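Local coordinates for protein lysine cyclodeaminase (PDB 5YU3) that catalyses the NAD-dependent cyclising deamination of basic amino acids, probably turning L-lysine into L-pipecolic acid and L-ornithine into L-proline, at residues A129-R135 against H227-N231; L143-G147 against L167-T171; P217-D221 against E242-L247. All blocks are in the same frame, centred on the assembly; numbering follows the deposited sequence.

Interaction 1 of 3, residues A129-R135 against H227-N231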
loop_
_atom_site.group_PDB
_atom_site.type_symbol
_atom_site.label_atom_id
_atom_site.label_comp_id
_atom_site.label_asym_id
_atom_site.label_seq_id
_atom_site.Cartn_x
_atom_site.Cartn_y
_atom_site.Cartn_z
ATOM N N ALA A 129 -7.811 26.140 -2.913
ATOM C CA ALA A 129 -9.078 26.273 -3.634
ATOM C C ALA A 129 -9.814 27.541 -3.238
ATOM O O ALA A 129 -10.447 28.186 -4.084
ATOM C CB ALA A 129 -9.980 25.069 -3.369
ATOM N N SER A 130 -9.773 27.894 -1.950
ATOM C CA SER A 130 -10.544 29.040 -1.477
ATOM C C SER A 130 -9.907 30.356 -1.897
ATOM O O SER A 130 -10.614 31.350 -2.098
ATOM C CB SER A 130 -10.700 28.981 0.040
ATOM O OG SER A 130 -11.390 27.815 0.451
ATOM N N ARG A 131 -8.581 30.393 -2.034
ATOM C CA ARG A 131 -7.956 31.576 -2.604
ATOM C C ARG A 131 -8.491 31.844 -4.004
ATOM O O ARG A 131 -8.699 33.002 -4.390
ATOM C CB ARG A 131 -6.436 31.400 -2.618
ATOM C CG ARG A 131 -5.657 32.684 -2.523
ATOM C CD ARG A 131 -4.264 32.381 -1.999
ATOM N NE ARG A 131 -3.743 31.189 -2.657
ATOM C CZ ARG A 131 -2.510 30.722 -2.496
ATOM N NH1 ARG A 131 -1.660 31.351 -1.680
ATOM N NH2 ARG A 131 -2.131 29.625 -3.151
ATOM N N LEU A 132 -8.740 30.782 -4.774
ATOM C CA LEU A 132 -9.240 30.936 -6.137
ATOM C C LEU A 132 -10.731 31.261 -6.186
ATOM O O LEU A 132 -11.170 31.972 -7.101
ATOM C CB LEU A 132 -8.984 29.659 -6.945
ATOM C CG LEU A 132 -7.560 29.429 -7.475
ATOM C CD1 LEU A 132 -7.295 27.941 -7.642
ATOM C CD2 LEU A 132 -7.344 30.161 -8.788
ATOM N N LEU A 133 -11.529 30.742 -5.244
ATOM C CA LEU A 133 -12.979 30.697 -5.418
ATOM C C LEU A 133 -13.786 31.356 -4.309
ATOM O O LEU A 133 -15.008 31.499 -4.465
ATOM C CB LEU A 133 -13.446 29.236 -5.562
ATOM C CG LEU A 133 -12.968 28.538 -6.840
ATOM C CD1 LEU A 133 -13.276 27.045 -6.814
ATOM C CD2 LEU A 133 -13.603 29.190 -8.061
ATOM N N ALA A 134 -13.178 31.724 -3.191
ATOM C CA ALA A 134 -13.892 32.505 -2.191
ATOM C C ALA A 134 -13.598 33.986 -2.394
ATOM O O ALA A 134 -12.557 34.366 -2.942
ATOM C CB ALA A 134 -13.490 32.089 -0.771
ATOM N N ARG A 135 -14.521 34.821 -1.943
ATOM C CA ARG A 135 -14.319 36.258 -2.009
ATOM C C ARG A 135 -13.066 36.631 -1.220
ATOM O O ARG A 135 -12.892 36.163 -0.088
ATOM C CB ARG A 135 -15.536 36.985 -1.442
ATOM C CG ARG A 135 -16.580 37.375 -2.486
ATOM C CD ARG A 135 -17.587 38.353 -1.881
ATOM N NE ARG A 135 -17.031 39.701 -1.733
ATOM C CZ ARG A 135 -16.984 40.613 -2.704
ATOM N NH1 ARG A 135 -17.470 40.338 -3.906
ATOM N NH2 ARG A 135 -16.458 41.809 -2.469
ATOM N N HIS A 227 -22.160 34.503 -3.048
ATOM C CA HIS A 227 -20.745 34.269 -3.323
ATOM C C HIS A 227 -20.170 33.080 -2.569
ATOM O O HIS A 227 -18.955 32.859 -2.640
ATOM C CB HIS A 227 -19.942 35.513 -2.965
ATOM C CG HIS A 227 -20.116 35.940 -1.541
ATOM N ND1 HIS A 227 -21.179 36.713 -1.120
ATOM C CD2 HIS A 227 -19.382 35.673 -0.433
ATOM C CE1 HIS A 227 -21.083 36.919 0.183
ATOM N NE2 HIS A 227 -19.998 36.304 0.623
ATOM N N LEU A 228 -21.001 32.321 -1.852
ATOM C CA LEU A 228 -20.506 31.267 -0.963
ATOM C C LEU A 228 -19.565 30.307 -1.684
ATOM O O LEU A 228 -19.836 29.866 -2.809
ATOM C CB LEU A 228 -21.687 30.487 -0.368
ATOM C CG LEU A 228 -21.339 29.204 0.406
ATOM C CD1 LEU A 228 -20.485 29.529 1.648
ATOM C CD2 LEU A 228 -22.579 28.438 0.810
ATOM N N HIS A 229 -18.443 30.000 -1.034
ATOM C CA HIS A 229 -17.576 28.901 -1.440
ATOM C C HIS A 229 -17.575 27.819 -0.369
ATOM O O HIS A 229 -17.408 28.117 0.819
ATOM C CB HIS A 229 -16.138 29.362 -1.678
ATOM C CG HIS A 229 -15.220 28.220 -1.952
ATOM N ND1 HIS A 229 -15.335 27.442 -3.083
ATOM C CD2 HIS A 229 -14.215 27.680 -1.218
ATOM C CE1 HIS A 229 -14.424 26.483 -3.049
ATOM N NE2 HIS A 229 -13.727 26.609 -1.932
ATOM N N ILE A 230 -17.729 26.563 -0.789
ATOM C CA ILE A 230 -17.730 25.428 0.126
ATOM C C ILE A 230 -16.545 24.534 -0.201
ATOM O O ILE A 230 -16.374 24.134 -1.358
ATOM C CB ILE A 230 -19.027 24.607 0.038
ATOM C CG1 ILE A 230 -20.260 25.494 0.233
ATOM C CG2 ILE A 230 -18.989 23.455 1.070
ATOM C CD1 ILE A 230 -21.580 24.733 0.053
ATOM N N ASN A 231 -15.740 24.208 0.816
ATOM C CA ASN A 231 -14.782 23.108 0.716
ATOM C C ASN A 231 -15.465 21.869 1.276
ATOM O O ASN A 231 -15.711 21.780 2.483
ATOM C CB ASN A 231 -13.486 23.416 1.475
ATOM C CG ASN A 231 -12.867 24.729 1.063
ATOM O OD1 ASN A 231 -12.368 24.878 -0.053
ATOM N ND2 ASN A 231 -12.897 25.704 1.973
HETATM O O HOH W 1 -16.863 33.410 -0.955
#

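Interaction 2 of 3, residues L143-G147 against L167-T171. With NAD (nicotinamide-adenine-dinucleotide), chain F.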
loop_
_atom_site.group_PDB
_atom_site.type_symbol
_atom_site.label_atom_id
_atom_site.label_comp_id
_atom_site.label_asym_id
_atom_site.label_seq_id
_atom_site.Cartn_x
_atom_site.Cartn_y
_atom_site.Cartn_z
ATOM N N LEU A 143 -18.046 26.082 9.701
ATOM C CA LEU A 143 -17.508 24.727 9.813
ATOM C C LEU A 143 -18.625 23.793 10.236
ATOM O O LEU A 143 -19.248 24.005 11.279
ATOM C CB LEU A 143 -16.350 24.649 10.824
ATOM C CG LEU A 143 -15.105 25.485 10.512
ATOM C CD1 LEU A 143 -14.125 25.423 11.681
ATOM C CD2 LEU A 143 -14.413 25.054 9.203
ATOM N N ILE A 144 -18.887 22.763 9.431
ATOM C CA ILE A 144 -19.782 21.679 9.819
ATOM C C ILE A 144 -18.919 20.453 10.070
ATOM O O ILE A 144 -18.233 19.975 9.156
ATOM C CB ILE A 144 -20.845 21.382 8.749
ATOM C CG1 ILE A 144 -21.521 22.671 8.274
ATOM C CG2 ILE A 144 -21.851 20.365 9.303
ATOM C CD1 ILE A 144 -22.479 23.226 9.266
ATOM N N GLY A 145 -18.960 19.941 11.301
ATOM C CA GLY A 145 -17.944 19.016 11.765
ATOM C C GLY A 145 -16.795 19.776 12.408
ATOM O O GLY A 145 -16.120 20.562 11.740
ATOM N N THR A 146 -16.605 19.596 13.716
ATOM C CA THR A 146 -15.527 20.280 14.419
ATOM C C THR A 146 -14.620 19.249 15.073
ATOM O O THR A 146 -14.321 19.332 16.271
ATOM C CB THR A 146 -16.068 21.274 15.457
ATOM O OG1 THR A 146 -16.835 20.584 16.445
ATOM C CG2 THR A 146 -16.940 22.327 14.778
ATOM N N GLY A 147 -14.185 18.273 14.291
ATOM C CA GLY A 147 -13.199 17.306 14.730
ATOM C C GLY A 147 -11.802 17.724 14.334
ATOM O O GLY A 147 -11.457 18.915 14.339
ATOM N N LEU A 167 -18.385 30.341 12.543
ATOM C CA LEU A 167 -19.642 29.780 13.032
ATOM C C LEU A 167 -19.588 28.271 12.831
ATOM O O LEU A 167 -19.387 27.813 11.702
ATOM C CB LEU A 167 -20.823 30.372 12.264
ATOM C CG LEU A 167 -20.988 31.896 12.231
ATOM C CD1 LEU A 167 -22.191 32.268 11.371
ATOM C CD2 LEU A 167 -21.149 32.451 13.642
ATOM N N VAL A 168 -19.742 27.499 13.912
ATOM C CA VAL A 168 -19.372 26.087 13.869
ATOM C C VAL A 168 -20.473 25.197 14.434
ATOM O O VAL A 168 -21.204 25.569 15.359
ATOM C CB VAL A 168 -18.027 25.832 14.607
ATOM C CG1 VAL A 168 -16.981 26.820 14.146
ATOM C CG2 VAL A 168 -18.194 25.909 16.117
ATOM N N TRP A 169 -20.589 23.999 13.858
ATOM C CA TRP A 169 -21.555 23.015 14.312
ATOM C C TRP A 169 -20.945 21.623 14.262
ATOM O O TRP A 169 -20.137 21.317 13.381
ATOM C CB TRP A 169 -22.836 23.033 13.461
ATOM C CG TRP A 169 -23.904 22.160 14.010
ATOM C CD1 TRP A 169 -24.363 20.981 13.488
ATOM C CD2 TRP A 169 -24.663 22.391 15.201
ATOM N NE1 TRP A 169 -25.359 20.467 14.279
ATOM C CE2 TRP A 169 -25.560 21.312 15.340
ATOM C CE3 TRP A 169 -24.668 23.406 16.163
ATOM C CZ2 TRP A 169 -26.463 21.224 16.400
ATOM C CZ3 TRP A 169 -25.557 23.311 17.220
ATOM C CH2 TRP A 169 -26.441 22.229 17.329
ATOM N N ASP A 170 -21.336 20.799 15.229
ATOM C CA ASP A 170 -21.069 19.369 15.253
ATOM C C ASP A 170 -22.294 18.698 15.852
ATOM O O ASP A 170 -22.987 19.292 16.684
ATOM C CB ASP A 170 -19.806 19.059 16.081
ATOM C CG ASP A 170 -19.191 17.698 15.762
ATOM O OD1 ASP A 170 -19.777 16.666 16.154
ATOM O OD2 ASP A 170 -18.082 17.675 15.164
ATOM N N THR A 171 -22.571 17.457 15.431
ATOM C CA THR A 171 -23.709 16.748 16.011
ATOM C C THR A 171 -23.413 16.241 17.413
ATOM O O THR A 171 -24.346 15.888 18.145
ATOM C CB THR A 171 -24.134 15.581 15.116
ATOM O OG1 THR A 171 -22.974 14.858 14.695
ATOM C CG2 THR A 171 -24.876 16.104 13.887
HETATM P PA NAD F . -13.075 13.438 13.253
HETATM O O1A NAD F . -13.688 12.175 13.772
HETATM O O2A NAD F . -11.921 14.079 13.999
HETATM O O5B NAD F . -14.224 14.563 13.188
HETATM C C5B NAD F . -15.435 14.307 12.466
HETATM C C4B NAD F . -16.533 15.078 13.183
HETATM O O4B NAD F . -17.736 15.010 12.413
HETATM C C3B NAD F . -16.865 14.460 14.544
HETATM O O3B NAD F . -16.658 15.431 15.593
HETATM C C2B NAD F . -18.331 14.077 14.424
HETATM O O2B NAD F . -19.079 14.263 15.623
HETATM C C1B NAD F . -18.809 15.025 13.348
HETATM N N9A NAD F . -20.051 14.651 12.638
HETATM C C8A NAD F . -20.483 13.418 12.287
HETATM N N7A NAD F . -21.678 13.507 11.618
HETATM C C5A NAD F . -21.996 14.821 11.544
HETATM C C6A NAD F . -23.096 15.635 10.994
HETATM N N6A NAD F . -24.136 15.054 10.350
HETATM N N1A NAD F . -23.014 16.977 11.131
HETATM C C2A NAD F . -21.999 17.598 11.761
HETATM N N3A NAD F . -20.971 16.923 12.301
HETATM C C4A NAD F . -20.921 15.565 12.217
HETATM O O3 NAD F . -12.623 13.150 11.719
HETATM P PN NAD F . -11.753 14.097 10.768
HETATM O O1N NAD F . -12.096 15.536 11.077
HETATM O O2N NAD F . -10.316 13.626 10.831
HETATM O O5D NAD F . -12.299 13.698 9.304
HETATM C C5D NAD F . -13.574 14.165 8.861
HETATM C C4D NAD F . -13.788 13.715 7.415
HETATM O O4D NAD F . -12.746 14.228 6.586
HETATM C C3D NAD F . -13.727 12.204 7.274
HETATM O O3D NAD F . -14.690 11.794 6.278
HETATM C C2D NAD F . -12.341 11.963 6.718
HETATM O O2D NAD F . -12.213 10.701 6.050
HETATM C C1D NAD F . -12.224 13.158 5.795
HETATM N N1N NAD F . -10.869 13.483 5.366
HETATM C C2N NAD F . -10.712 14.004 4.142
HETATM C C3N NAD F . -9.452 14.335 3.662
HETATM C C7N NAD F . -9.335 14.928 2.297
HETATM O O7N NAD F . -8.249 15.015 1.761
HETATM N N7N NAD F . -10.448 15.400 1.711
HETATM C C4N NAD F . -8.331 14.161 4.478
HETATM C C5N NAD F . -8.533 13.646 5.757
HETATM C C6N NAD F . -9.819 13.318 6.191
#

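Interaction 3 of 3, residues P217-D221 against E242-L247. With NAD (nicotinamide-adenine-dinucleotide), chain F.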
loop_
_atom_site.group_PDB
_atom_site.type_symbol
_atom_site.label_atom_id
_atom_site.label_comp_id
_atom_site.label_asym_id
_atom_site.label_seq_id
_atom_site.Cartn_x
_atom_site.Cartn_y
_atom_site.Cartn_z
ATOM N N PRO A 217 -27.830 15.243 3.871
ATOM C CA PRO A 217 -26.691 16.304 3.827
ATOM C C PRO A 217 -26.418 16.772 5.293
ATOM O O PRO A 217 -27.296 16.639 6.190
ATOM C CB PRO A 217 -27.145 17.237 3.079
ATOM C CG PRO A 217 -28.738 17.228 3.316
ATOM C CD PRO A 217 -29.075 15.973 3.432
ATOM N N VAL A 218 -25.203 17.281 5.527
ATOM C CA VAL A 218 -24.866 17.870 6.822
ATOM C C VAL A 218 -25.099 19.366 6.828
ATOM O O VAL A 218 -25.067 19.989 7.900
ATOM C CB VAL A 218 -23.397 17.589 7.205
ATOM C CG1 VAL A 218 -23.100 16.092 7.116
ATOM C CG2 VAL A 218 -22.442 18.400 6.319
ATOM N N LEU A 219 -25.276 19.971 5.655
ATOM C CA LEU A 219 -25.656 21.348 5.465
ATOM C C LEU A 219 -27.001 21.344 4.756
ATOM O O LEU A 219 -27.159 20.622 3.761
ATOM C CB LEU A 219 -24.607 22.087 4.613
ATOM C CG LEU A 219 -24.724 23.599 4.405
ATOM C CD1 LEU A 219 -24.296 24.357 5.669
ATOM C CD2 LEU A 219 -23.867 24.018 3.213
ATOM N N PRO A 220 -27.996 22.080 5.242
ATOM C CA PRO A 220 -29.335 22.000 4.648
ATOM C C PRO A 220 -29.446 22.776 3.349
ATOM O O PRO A 220 -28.748 23.767 3.120
ATOM C CB PRO A 220 -30.233 22.602 5.731
ATOM C CG PRO A 220 -29.204 23.538 6.538
ATOM C CD PRO A 220 -28.025 22.977 6.456
ATOM N N ASP A 221 -30.353 22.301 2.490
ATOM C CA ASP A 221 -30.659 22.951 1.215
ATOM C C ASP A 221 -31.544 24.152 1.508
ATOM O O ASP A 221 -32.773 24.066 1.506
ATOM C CB ASP A 221 -31.344 21.980 0.260
ATOM C CG ASP A 221 -31.599 22.586 -1.116
ATOM O OD1 ASP A 221 -31.156 23.730 -1.383
ATOM O OD2 ASP A 221 -32.251 21.904 -1.933
ATOM N N GLU A 242 -21.968 14.893 1.833
ATOM C CA GLU A 242 -22.247 15.913 2.833
ATOM C C GLU A 242 -23.145 17.034 2.344
ATOM O O GLU A 242 -23.777 17.694 3.175
ATOM C CB GLU A 242 -20.932 16.531 3.342
ATOM C CG GLU A 242 -20.067 15.521 4.086
ATOM C CD GLU A 242 -18.772 16.119 4.601
ATOM O OE1 GLU A 242 -18.120 16.889 3.861
ATOM O OE2 GLU A 242 -18.411 15.802 5.754
ATOM N N LEU A 243 -23.219 17.280 1.031
ATOM C CA LEU A 243 -23.934 18.464 0.584
ATOM C C LEU A 243 -25.270 18.091 -0.060
ATOM O O LEU A 243 -25.440 16.982 -0.580
ATOM C CB LEU A 243 -23.119 19.280 -0.427
ATOM C CG LEU A 243 -21.774 19.838 0.040
ATOM C CD1 LEU A 243 -21.130 20.685 -1.060
ATOM C CD2 LEU A 243 -21.977 20.671 1.299
ATOM N N PRO A 244 -26.234 19.001 -0.052
ATOM C CA PRO A 244 -27.520 18.701 -0.688
ATOM C C PRO A 244 -27.413 18.785 -2.201
ATOM O O PRO A 244 -26.732 19.655 -2.749
ATOM C CB PRO A 244 -28.451 19.773 -0.118
ATOM C CG PRO A 244 -27.457 20.896 0.456
ATOM C CD PRO A 244 -26.270 20.354 0.609
ATOM N N LEU A 245 -28.082 17.848 -2.880
ATOM C CA LEU A 245 -28.010 17.797 -4.339
ATOM C C LEU A 245 -28.399 19.131 -4.965
ATOM O O LEU A 245 -27.746 19.602 -5.905
ATOM C CB LEU A 245 -28.915 16.680 -4.871
ATOM C CG LEU A 245 -28.987 16.578 -6.397
ATOM C CD1 LEU A 245 -27.608 16.273 -6.994
ATOM C CD2 LEU A 245 -30.026 15.535 -6.827
ATOM N N GLY A 246 -29.454 19.760 -4.446
ATOM C CA GLY A 246 -29.920 21.008 -5.035
ATOM C C GLY A 246 -28.855 22.084 -5.028
ATOM O O GLY A 246 -28.671 22.800 -6.016
ATOM N N LEU A 247 -28.121 22.195 -3.918
ATOM C CA LEU A 247 -26.994 23.117 -3.840
ATOM C C LEU A 247 -25.908 22.751 -4.852
ATOM O O LEU A 247 -25.402 23.612 -5.581
ATOM C CB LEU A 247 -26.442 23.102 -2.411
ATOM C CG LEU A 247 -25.558 24.225 -1.892
ATOM C CD1 LEU A 247 -25.625 24.263 -0.366
ATOM C CD2 LEU A 247 -24.120 24.015 -2.352
HETATM P PA NAD F . -13.075 13.438 13.253
HETATM O O1A NAD F . -13.688 12.175 13.772
HETATM O O2A NAD F . -11.921 14.079 13.999
HETATM O O5B NAD F . -14.224 14.563 13.188
HETATM C C5B NAD F . -15.435 14.307 12.466
HETATM C C4B NAD F . -16.533 15.078 13.183
HETATM O O4B NAD F . -17.736 15.010 12.413
HETATM C C3B NAD F . -16.865 14.460 14.544
HETATM O O3B NAD F . -16.658 15.431 15.593
HETATM C C2B NAD F . -18.331 14.077 14.424
HETATM O O2B NAD F . -19.079 14.263 15.623
HETATM C C1B NAD F . -18.809 15.025 13.348
HETATM N N9A NAD F . -20.051 14.651 12.638
HETATM C C8A NAD F . -20.483 13.418 12.287
HETATM N N7A NAD F . -21.678 13.507 11.618
HETATM C C5A NAD F . -21.996 14.821 11.544
HETATM C C6A NAD F . -23.096 15.635 10.994
HETATM N N6A NAD F . -24.136 15.054 10.350
HETATM N N1A NAD F . -23.014 16.977 11.131
HETATM C C2A NAD F . -21.999 17.598 11.761
HETATM N N3A NAD F . -20.971 16.923 12.301
HETATM C C4A NAD F . -20.921 15.565 12.217
HETATM O O3 NAD F . -12.623 13.150 11.719
HETATM P PN NAD F . -11.753 14.097 10.768
HETATM O O1N NAD F . -12.096 15.536 11.077
HETATM O O2N NAD F . -10.316 13.626 10.831
HETATM O O5D NAD F . -12.299 13.698 9.304
HETATM C C5D NAD F . -13.574 14.165 8.861
HETATM C C4D NAD F . -13.788 13.715 7.415
HETATM O O4D NAD F . -12.746 14.228 6.586
HETATM C C3D NAD F . -13.727 12.204 7.274
HETATM O O3D NAD F . -14.690 11.794 6.278
HETATM C C2D NAD F . -12.341 11.963 6.718
HETATM O O2D NAD F . -12.213 10.701 6.050
HETATM C C1D NAD F . -12.224 13.158 5.795
HETATM N N1N NAD F . -10.869 13.483 5.366
HETATM C C2N NAD F . -10.712 14.004 4.142
HETATM C C3N NAD F . -9.452 14.335 3.662
HETATM C C7N NAD F . -9.335 14.928 2.297
HETATM O O7N NAD F . -8.249 15.015 1.761
HETATM N N7N NAD F . -10.448 15.400 1.711
HETATM C C4N NAD F . -8.331 14.161 4.478
HETATM C C5N NAD F . -8.533 13.646 5.757
HETATM C C6N NAD F . -9.819 13.318 6.191
HETATM O O HOH W 2 -31.384 19.293 -2.275
#

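Interaction 1 of 3, residues A129-R135 against H227-N231
His229 reaches from its strand into the end of helix 115-133 and makes the tight part of the contact: its imidazole lies against Ser130 and Leu133, and Ala134 packs on His229 CB. Ser130 OG sits at the ring edge, 3.3 Å from His229 CD2, while Leu133 CB comes in obliquely, 3.6 Å from His229 ND1. CG anti to the backbone N (chi1 174°) turns the ring toward the helix. Both ring nitrogens are occupied: His229 NE2 donates to Asn231 OD1 over 2.9 Å, meeting that oxygen well above the carbonyl plane, and ND1 pairs with Ser297. The other end of the same amide, Asn231 ND2, donates to Ser130 OG at 3.0 Å, almost exactly in the amide plane; Ser130 OG also bonds to Ser126 O in the preceding helical turn. The arrangement is helix-on-sheet packing in the Rossmann-type domain; helix residues 129-133 run nearly antiparallel (167°) to strand residues 229-231. Past the helix end the contact opens up. There a water links Arg135 N to His227 O, and Arg135 CD lies over one face of the His227 ring, 3.7 Å from its centroid, in a CH-pi contact. Their polar ends turn elsewhere, Arg135 NE to Asp137 and His227 NE2 to Asp203.

Interaction 2 of 3, residues L143-G147 against L167-T171
Asp170 OD2 takes two good hydrogen bonds at once, one from the protein and one from the cofactor: Thr146 N approaches its anti lone pair at 2.8 Å, nearly straight (170°), and NAD O3B donates at 2.7 Å. The second oxygen, Asp170 OD1, accepts from NAD O2B over 2.6 Å and also from Asp172 N. Both ribose hydroxyls are thus gripped by one carboxylate, whose orientation is fixed from the protein side. This acidic residue, just past the end of the unit's second strand, is the classical Rossmann feature for binding the adenosine ribose of NAD. Gly145 and Gly147 fit the glycine-rich turn of that fold; Gly147 CA packs 3.3 Å from NAD O5B. Behind the turn the strands pair in parallel, with bonds from Leu143 N to Leu167 O, Trp169 N to Leu143 O and Gly145 N to Trp169 O. The Thr146 side chain crosses that of Val168 at about a right angle, Thr146 CG2 3.7 Å from Val168 CB. Helix 148-160 connects the two strands as a beta-alpha-beta unit; Phe179 of helix 179-183 covers Leu143, Thr146 and Val168, while helix 195-201 packs on Ile144 and Trp169 from the other face.

Interaction 3 of 3, residues P217-D221 against E242-L247
Loop 217-221 and the lead-in to helix 245-250 approach most closely at Pro217 and Glu242, whose CA atoms are 4.6 Å apart, and one backbone bond joins them, Val218 N to Glu242 O at 2.8 Å. Pro217, which follows a cis peptide bond, lays its CA and CB against the same oxygen.

Among the side chains, Pro244 is the wedge. Its ring edge, CG and CD, presses on the carbonyl oxygen of Leu219, with Pro244 CD 3.3 Å from Leu219 O, while Pro244 CB meets Asp221 CB at 3.7 Å. The proline carbons cover this oxygen, and Leu219 N and O are both buried without a polar partner. Beside Ile230, Leu219 CD2 meets Leu247 CD1 at 4.0 Å, the two side chains crossing at about a right angle, and touches Leu243 CD2 more loosely. Asp221 stays at the outer side: a water bridges its OD2 to Gly246 N in the first turn of the helix, and its OD1 makes a salt bridge with Arg250 farther along.

At the opposite end, Val218 splits its methyls. Val218 CG2 rests 3.8 Å from Glu242 CB, and Val218 CG1 lies 3.6 Å from NAD N6A, touching the adenine. Beyond CG, Glu242 extends (chi2 180°), and its carboxylate hydrogen-bonds Thr207 and Thr209; the side chain is about 5 Å from the bound sodium ion. Pro244 occupies the N-cap position of helix 245-250. The loop and the start of this helix pack against strands 204-207 and 229-232 of the Rossmann-type parallel sheet, and Val218 forms part of the wall of the NAD adenine pocket.

All three contacts belong to the NAD-binding half of the chain and gather around its seven-stranded parallel sheet. Interactions 1 and 2 reach that sheet through different strands, 229-232 and the pair 140-144 and 165-169; their centres are 18 Å apart and they do not touch. Interaction 3 has its centre about 17 Å from that of the first and 15 Å from that of the second, and touches both: Ile230 packs on Leu219, Leu243 and Leu247, and Ile144 meets Val218 and Leu219. Along the chain, interaction 2 falls wholly between the two segments of interaction 1, whereas 1 and 3 alternate. Interactions 2 and 3 both line the NAD site, and Ile230 ties interaction 1 to them.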